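Local coordinates for Alpha/beta hydrolase (Novosphingobium aromaticivorans, PDB 3BWX), which probably acts as a hydrolase with the alpha/beta hydrolase fold and binds calcium in the crystal, though its substrate is not established, at residues 182-187 / 268-273; 34-39 / 43-48. The protein carries 1 engineered substitution. All blocks are in the same frame, centred on the assembly; numbering follows the deposited sequence.

How the contacts relate
Contact 2 comes first along the chain and illustrates a short closure: three residues separate its segments, and it packs Phe45, just ahead of helix 46-52, against the end of strand 32-35 in the central sheet. Contact 1 opens only much later and closes a far longer loop of 80 residues, joining the end of helix 175-185 to the turn before helix 272-282. The two are therefore in series, neither nested nor crossed. Helix 175-185 belongs to the insertion between strands 122-128 and 230-235, where relatives carry a cap. Segments 43-48 and 182-187 also meet directly, through a salt bridge between Arg184 and Glu46 and a probable hydrogen bond from Arg43 NE to Lys183 O.

Contact 1: residues 182-187 / 268-273; sequences AKRIMV and TLDEPE. With EDO (1,2-ethanediol), chain F; EDO (1,2-ethanediol), chain H.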
# COMPACT_ATOMS: atom_id res chain seq x y z
N ALA A 182 -12.17 -7.42 -5.64
CA ALA A 182 -11.95 -8.84 -5.31
C ALA A 182 -10.73 -9.32 -6.09
O ALA A 182 -9.86 -10.00 -5.52
CB ALA A 182 -13.20 -9.72 -5.58
N LYS A 183 -10.69 -9.02 -7.41
CA LYS A 183 -9.62 -9.56 -8.23
C LYS A 183 -8.29 -8.94 -7.88
O LYS A 183 -7.24 -9.53 -8.15
CB LYS A 183 -9.96 -9.41 -9.73
CG LYS A 183 -11.13 -10.30 -10.12
CD LYS A 183 -11.22 -10.55 -11.61
CE LYS A 183 -10.29 -11.69 -12.00
NZ LYS A 183 -10.27 -11.93 -13.48
N ARG A 184 -8.30 -7.75 -7.29
CA ARG A 184 -7.04 -7.15 -6.86
C ARG A 184 -6.41 -7.81 -5.64
O ARG A 184 -5.17 -7.82 -5.51
CB ARG A 184 -7.17 -5.66 -6.58
CG ARG A 184 -7.45 -4.83 -7.78
CD ARG A 184 -7.70 -3.40 -7.46
NE ARG A 184 -7.97 -2.67 -8.65
CZ ARG A 184 -8.15 -1.36 -8.72
NH1 ARG A 184 -8.22 -0.62 -7.63
NH2 ARG A 184 -8.38 -0.81 -9.90
N ILE A 185 -7.24 -8.38 -4.76
CA ILE A 185 -6.76 -8.88 -3.48
C ILE A 185 -6.82 -10.41 -3.35
O ILE A 185 -6.27 -10.99 -2.41
CB ILE A 185 -7.48 -8.14 -2.32
CG1 ILE A 185 -8.91 -8.61 -2.09
CG2 ILE A 185 -7.42 -6.61 -2.55
CD1 ILE A 185 -9.56 -7.82 -0.93
N MSE A 186 -7.49 -11.06 -4.31
CA MSE A 186 -7.66 -12.49 -4.29
C MSE A 186 -7.23 -13.05 -5.63
O MSE A 186 -7.11 -12.34 -6.62
CB MSE A 186 -9.12 -12.91 -3.96
CG MSE A 186 -9.73 -12.19 -2.82
SE MSE A 186 -11.44 -12.90 -2.31
CE MSE A 186 -10.81 -14.50 -1.53
N VAL A 187 -7.05 -14.35 -5.67
CA VAL A 187 -6.56 -15.04 -6.87
C VAL A 187 -7.19 -16.43 -6.99
O VAL A 187 -7.47 -17.08 -5.99
CB VAL A 187 -5.02 -15.11 -6.84
CG1 VAL A 187 -4.54 -16.04 -5.75
CG2 VAL A 187 -4.51 -15.62 -8.16
N THR A 268 -9.17 3.83 -2.67
CA THR A 268 -8.60 2.93 -3.63
C THR A 268 -7.53 3.65 -4.51
O THR A 268 -6.73 2.97 -5.19
CB THR A 268 -9.66 2.35 -4.58
OG1 THR A 268 -10.24 3.40 -5.35
CG2 THR A 268 -10.73 1.55 -3.80
N LEU A 269 -7.59 5.00 -4.50
CA LEU A 269 -6.84 5.92 -5.36
C LEU A 269 -7.40 5.97 -6.79
O LEU A 269 -6.80 6.61 -7.68
CB LEU A 269 -5.32 5.57 -5.35
CG LEU A 269 -4.70 5.45 -3.96
CD1 LEU A 269 -3.23 5.12 -4.04
CD2 LEU A 269 -4.92 6.69 -3.11
N ASP A 270 -8.51 5.28 -7.01
CA ASP A 270 -9.27 5.39 -8.29
C ASP A 270 -10.42 6.42 -8.24
O ASP A 270 -11.05 6.70 -9.26
CB ASP A 270 -9.82 4.04 -8.73
CG ASP A 270 -8.76 2.97 -8.88
OD1 ASP A 270 -7.55 3.26 -9.15
OD2 ASP A 270 -9.15 1.82 -8.72
N GLU A 271 -10.71 6.94 -7.06
CA GLU A 271 -11.65 8.05 -6.92
C GLU A 271 -11.17 9.30 -7.67
O GLU A 271 -9.97 9.63 -7.60
CB GLU A 271 -11.83 8.46 -5.45
CG GLU A 271 -12.21 7.34 -4.49
CD GLU A 271 -11.08 6.45 -4.00
OE1 GLU A 271 -9.88 6.80 -4.13
OE2 GLU A 271 -11.44 5.38 -3.43
N PRO A 272 -12.06 9.98 -8.39
CA PRO A 272 -11.61 11.19 -9.07
C PRO A 272 -10.86 12.19 -8.21
O PRO A 272 -9.83 12.76 -8.64
CB PRO A 272 -12.90 11.81 -9.59
CG PRO A 272 -13.79 10.60 -9.82
CD PRO A 272 -13.49 9.70 -8.67
N GLU A 273 -11.36 12.40 -6.99
CA GLU A 273 -10.71 13.33 -6.09
C GLU A 273 -9.28 12.85 -5.70
O GLU A 273 -8.39 13.68 -5.47
CB GLU A 273 -11.58 13.58 -4.87
CG GLU A 273 -12.80 14.42 -5.22
CD GLU A 273 -13.99 14.29 -4.29
OE1 GLU A 273 -13.93 13.56 -3.26
OE2 GLU A 273 -15.00 14.95 -4.59
C1 EDO F . -14.12 3.74 -6.54
O1 EDO F . -12.76 3.52 -6.13
C2 EDO F . -14.18 5.00 -7.34
O2 EDO F . -13.74 4.63 -8.65
C1 EDO H . -11.78 0.04 -7.08
O1 EDO H . -11.44 0.64 -8.36
C2 EDO H . -13.21 -0.49 -7.06
O2 EDO H . -14.09 0.64 -7.18
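Arg184 and Asp270 approach from opposite directions and meet end-on, in a salt bridge in which both terminal nitrogens of the guanidinium grip a single carboxylate oxygen. The arginine leaves the last turn of helix 175-185 with CG anti to its carbonyl carbon, and the chain then runs extended to NE (chi2 175°), long enough to bring the guanidinium to the turn ahead of helix 272-282. Both terminal nitrogens serve the same acceptor: NH1 of Arg184 lies 2.8 Å from OD2 of Asp270, and NH2 of Arg184 lies 3.0 Å from that atom. OD2 sits close to the guanidinium plane, at its edge, whereas the carboxylate is turned across it, the two planes being 83° apart. Consequently NH1 and NH2 arrive from opposite faces of the carboxylate, both on the syn side of OD2. An ethanediol, probably from the crystallisation liquor, donates from its O1 to Asp270 OD2 as well, at 2.6 Å.

The aspartate is presented by a small network of its own. Asp270 N donates to Thr268 OG1 (3.0 Å), forming an ST turn, and Glu271, bent at chi2, folds back so that its OE2 accepts from Thr268 N at 2.9 Å through the syn lone pair. A second ethanediol O1 lies 2.6 Å from Thr268 OG1.

Arg184 has further acidic partners on helix 46-52: its NE pairs with Glu46 and its NH2 with Asp47. Three carboxylates thus gather round one guanidinium in a partly buried setting, which probably favours its positive charge and helps to hold its rotation. Through these salt bridges one arginine ties the cap-like insertion to helix 46-52 and to the turn before helix 272-282.

Contact 2: residues 34-39 / 43-48; sequences CLPGLT and RDFEDL. With EDO (1,2-ethanediol), chain Q; EDO (1,2-ethanediol), chain G.
Cys34 and Phe45 face each other across the turn that leads from strand 32-35 into helix 46-52, the first half of a beta-alpha-beta unit completed by strand 58-61 in this alpha/beta hydrolase fold. Aromatic contacts dominate. Cys34 CB stands 3.4 Å from the centroid of the Phe45 ring and only 4° off its normal, a CH-pi contact centred over the face. Its SG, anti to the carbonyl carbon, leans over the same ring at 4.3 Å from the centroid of Phe45, a sulfur-aromatic contact displaced towards the CD1 side.

The ring edge meets backbone and proline. Leu35 O lies 3.6 Å from Phe45 CZ, and Pro36 N sits in the ring plane beside CE2. Pro36 CG adds apolar packing at 4.1 Å from Phe45 CE2, the two side chains crossing at about a right angle. Phe45 also touches Cys60 of strand 58-61, so one buried ring seals the turn against two neighbouring strands.

Polar links are indirect. A water accepts from Gly37 N at 2.9 Å and donates to Asp44 OD2 at 2.6 Å, bridging the two segments where no direct hydrogen bond joins them; Asp44 OD2 also pairs with Arg40. In this fold the loop after such a strand commonly helps to form the oxyanion hole, and Leu35 touches a probable nucleophile elbow. Along that loop an ethanediol, probably from the crystallisation liquor, spans successive carbonyls: its O2 donates to Pro36 O and its O1 to Gly37 O, each at 2.8 Å.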
# COMPACT_ATOMS: atom_id res chain seq x y z
N CYS A 34 5.11 2.64 -5.57
CA CYS A 34 3.79 2.42 -4.97
C CYS A 34 3.88 1.25 -4.02
O CYS A 34 4.18 0.14 -4.45
CB CYS A 34 2.78 2.13 -6.05
SG CYS A 34 2.50 3.50 -7.21
N LEU A 35 3.63 1.50 -2.75
CA LEU A 35 3.80 0.55 -1.71
C LEU A 35 2.45 0.11 -1.16
O LEU A 35 1.70 0.93 -0.63
CB LEU A 35 4.71 1.11 -0.62
CG LEU A 35 6.10 1.55 -1.11
CD1 LEU A 35 6.84 2.10 0.12
CD2 LEU A 35 6.81 0.41 -1.85
N PRO A 36 2.12 -1.18 -1.30
CA PRO A 36 0.80 -1.65 -0.88
C PRO A 36 0.65 -1.84 0.63
O PRO A 36 1.61 -1.81 1.38
CB PRO A 36 0.67 -3.04 -1.53
CG PRO A 36 1.84 -3.22 -2.38
CD PRO A 36 2.90 -2.26 -1.95
N GLY A 37 -0.60 -2.03 1.02
CA GLY A 37 -0.97 -2.36 2.36
C GLY A 37 -0.62 -3.79 2.75
O GLY A 37 -0.13 -4.59 1.96
N LEU A 38 -0.88 -4.11 4.01
CA LEU A 38 -0.41 -5.33 4.67
C LEU A 38 -0.67 -6.58 3.88
O LEU A 38 0.21 -7.40 3.76
CB LEU A 38 -1.05 -5.41 6.08
CG LEU A 38 -0.74 -6.61 6.97
CD1 LEU A 38 0.69 -6.58 7.45
CD2 LEU A 38 -1.73 -6.62 8.17
N THR A 39 -1.89 -6.78 3.42
CA THR A 39 -2.33 -7.99 2.71
C THR A 39 -2.37 -7.82 1.19
O THR A 39 -2.94 -8.68 0.49
CB THR A 39 -3.71 -8.48 3.20
OG1 THR A 39 -4.67 -7.45 2.97
CG2 THR A 39 -3.66 -8.85 4.66
N ARG A 43 -1.46 -5.22 -7.73
CA ARG A 43 -2.76 -4.97 -8.38
C ARG A 43 -3.58 -3.86 -7.75
O ARG A 43 -4.44 -3.30 -8.40
CB ARG A 43 -3.60 -6.25 -8.54
CG ARG A 43 -2.86 -7.28 -9.32
CD ARG A 43 -3.72 -8.47 -9.75
NE ARG A 43 -4.39 -9.22 -8.69
CZ ARG A 43 -3.82 -10.09 -7.86
NH1 ARG A 43 -2.52 -10.27 -7.84
NH2 ARG A 43 -4.59 -10.71 -6.98
N ASP A 44 -3.28 -3.51 -6.50
CA ASP A 44 -3.98 -2.36 -5.88
C ASP A 44 -3.72 -1.08 -6.63
O ASP A 44 -4.56 -0.16 -6.60
CB ASP A 44 -3.61 -2.17 -4.41
CG ASP A 44 -4.52 -2.97 -3.45
OD1 ASP A 44 -5.38 -3.79 -3.88
OD2 ASP A 44 -4.40 -2.75 -2.25
N PHE A 45 -2.61 -1.06 -7.38
CA PHE A 45 -2.22 0.09 -8.19
C PHE A 45 -2.45 -0.06 -9.69
O PHE A 45 -1.97 0.75 -10.50
CB PHE A 45 -0.74 0.39 -7.90
CG PHE A 45 -0.48 0.71 -6.46
CD1 PHE A 45 -0.89 1.95 -5.92
CD2 PHE A 45 0.12 -0.23 -5.64
CE1 PHE A 45 -0.67 2.23 -4.57
CE2 PHE A 45 0.31 0.07 -4.29
CZ PHE A 45 -0.07 1.27 -3.77
N GLU A 46 -3.20 -1.08 -10.10
CA GLU A 46 -3.25 -1.43 -11.51
C GLU A 46 -3.86 -0.31 -12.37
O GLU A 46 -3.53 -0.21 -13.56
CB GLU A 46 -4.03 -2.74 -11.73
CG GLU A 46 -5.51 -2.70 -11.33
CD GLU A 46 -6.28 -4.03 -11.37
OE1 GLU A 46 -5.63 -5.07 -11.61
OE2 GLU A 46 -7.53 -4.00 -11.11
N ASP A 47 -4.83 0.43 -11.83
CA ASP A 47 -5.43 1.57 -12.56
C ASP A 47 -4.65 2.88 -12.37
O ASP A 47 -4.41 3.62 -13.33
CB ASP A 47 -6.95 1.76 -12.21
CG ASP A 47 -7.83 0.65 -12.76
OD1 ASP A 47 -7.31 -0.24 -13.45
OD2 ASP A 47 -9.06 0.68 -12.49
N LEU A 48 -4.21 3.15 -11.13
CA LEU A 48 -3.43 4.38 -10.89
C LEU A 48 -2.15 4.37 -11.73
O LEU A 48 -1.78 5.36 -12.30
CB LEU A 48 -3.06 4.49 -9.42
CG LEU A 48 -2.25 5.72 -9.05
CD1 LEU A 48 -3.05 6.97 -9.33
CD2 LEU A 48 -1.80 5.63 -7.59
C1 EDO Q . 3.24 -5.58 3.07
O1 EDO Q . 2.51 -5.60 1.83
C2 EDO Q . 3.69 -4.13 3.32
O2 EDO Q . 2.55 -3.29 3.58
C1 EDO G . -11.51 2.76 -11.65
O1 EDO G . -10.13 2.99 -11.96
C2 EDO G . -12.29 3.99 -12.04
O2 EDO G . -12.25 4.13 -13.47
O HOH W 1 -2.60 -1.30 -0.99